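Side-chain contact in Dye type peroxidase A (Streptomyces lividans 1326, PDB 6GZW), which is a haem-containing dye-decolourising peroxidase that probably uses hydrogen peroxide to oxidise dyes and other organic substrates: residues G363-E366 with G367-V370. Numbering follows the deposited sequence.
Sequences GAAE and GEYV
Glu368 reaches back across a chain reversal to Ala365: Ala365 N donates to Glu368 OE1 at 3.0 Å, the N-H approaching from over the face of the carboxylate, 36° off its plane. With CG beside its own backbone N (chi1 -58°) and the rest of the chain stretched out, the side chain runs alongside Ala365, bringing OE1 to 3.3 Å from Ala365 CB. The same two residues are joined through the backbone, Glu368 N donating to Ala365 O at 3.0 Å. An alanine in place of Glu368 would probably leave Ala365 N without its carboxylate acceptor, with just the backbone bond between the two residues. That backbone bond closes a type II beta turn from Ala365 to Glu368, with Gly367 at its third position, where the positive phi (79°) favours glycine and a CB would clash with Glu366 O. At the tip, the bend in the Glu366 chain at its second torsion turns OE1 back toward the backbone, where its anti lone pair accepts from Gly367 N at 3.2 Å. Behind the turn, Ala364 CB meets Val370 CG2 at 4.0 Å. The loop links strand 350-360 to helix 372-375; Ala364 pairs through its backbone with Gly16, Val370 N bonds to Ser54 OG, and Tyr369 packs on helix 43-61.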
loop_
_atom_site.group_PDB
_atom_site.type_symbol
_atom_site.label_atom_id
_atom_site.label_comp_id
_atom_site.label_asym_id
_atom_site.label_seq_id
_atom_site.Cartn_x
_atom_site.Cartn_y
_atom_site.Cartn_z
ATOM N N GLY A 363 6.599 -25.746 -9.578
ATOM C CA GLY A 363 5.653 -25.743 -8.470
ATOM C C GLY A 363 5.763 -27.017 -7.663
ATOM O O GLY A 363 6.273 -28.041 -8.139
ATOM N N ALA A 364 5.297 -26.943 -6.432
ATOM C CA ALA A 364 5.210 -28.129 -5.570
ATOM C C ALA A 364 4.078 -29.058 -6.013
ATOM O O ALA A 364 2.940 -28.625 -6.136
ATOM C CB ALA A 364 4.949 -27.673 -4.153
ATOM N N ALA A 365 4.384 -30.335 -6.234
ATOM C CA ALA A 365 3.326 -31.340 -6.382
ATOM C C ALA A 365 2.692 -31.575 -5.007
ATOM O O ALA A 365 3.300 -31.261 -3.970
ATOM C CB ALA A 365 3.887 -32.651 -6.943
ATOM N N GLU A 366 1.475 -32.112 -5.000
ATOM C CA GLU A 366 0.873 -32.617 -3.755
ATOM C C GLU A 366 1.865 -33.542 -3.020
ATOM O O GLU A 366 2.513 -34.379 -3.635
ATOM C CB GLU A 366 -0.453 -33.345 -4.033
ATOM C CG GLU A 366 -1.260 -33.727 -2.795
ATOM C CD GLU A 366 -1.699 -32.525 -1.977
ATOM O OE1 GLU A 366 -0.882 -32.000 -1.191
ATOM O OE2 GLU A 366 -2.866 -32.113 -2.107
ATOM N N GLY A 367 2.017 -33.338 -1.715
ATOM C CA GLY A 367 3.003 -34.074 -0.915
ATOM C C GLY A 367 4.453 -33.613 -1.001
ATOM O O GLY A 367 5.343 -34.294 -0.484
ATOM N N GLU A 368 4.708 -32.469 -1.654
ATOM C CA GLU A 368 6.066 -31.951 -1.808
ATOM C C GLU A 368 6.149 -30.521 -1.311
ATOM O O GLU A 368 5.133 -29.855 -1.108
ATOM C CB GLU A 368 6.491 -31.877 -3.275
ATOM C CG GLU A 368 6.464 -33.150 -4.079
ATOM C CD GLU A 368 7.071 -32.934 -5.457
ATOM O OE1 GLU A 368 6.942 -31.802 -6.019
ATOM O OE2 GLU A 368 7.717 -33.884 -5.959
ATOM N N TYR A 369 7.396 -30.083 -1.164
ATOM C CA TYR A 369 7.725 -28.681 -0.919
ATOM C C TYR A 369 8.505 -28.081 -2.099
ATOM O O TYR A 369 9.165 -28.791 -2.879
ATOM C CB TYR A 369 8.484 -28.498 0.411
ATOM C CG TYR A 369 9.877 -29.086 0.528
ATOM C CD1 TYR A 369 10.077 -30.400 0.997
ATOM C CD2 TYR A 369 11.004 -28.329 0.247
ATOM C CE1 TYR A 369 11.366 -30.929 1.144
ATOM C CE2 TYR A 369 12.293 -28.844 0.384
ATOM C CZ TYR A 369 12.485 -30.146 0.839
ATOM O OH TYR A 369 13.775 -30.641 0.964
ATOM N N VAL A 370 8.449 -26.752 -2.197
ATOM C CA VAL A 370 9.125 -26.023 -3.265
ATOM C C VAL A 370 10.642 -26.148 -3.090
ATOM O O VAL A 370 11.172 -25.920 -1.998
ATOM C CB VAL A 370 8.693 -24.532 -3.279
ATOM C CG1 VAL A 370 9.487 -23.762 -4.331
ATOM C CG2 VAL A 370 7.192 -24.435 -3.525
#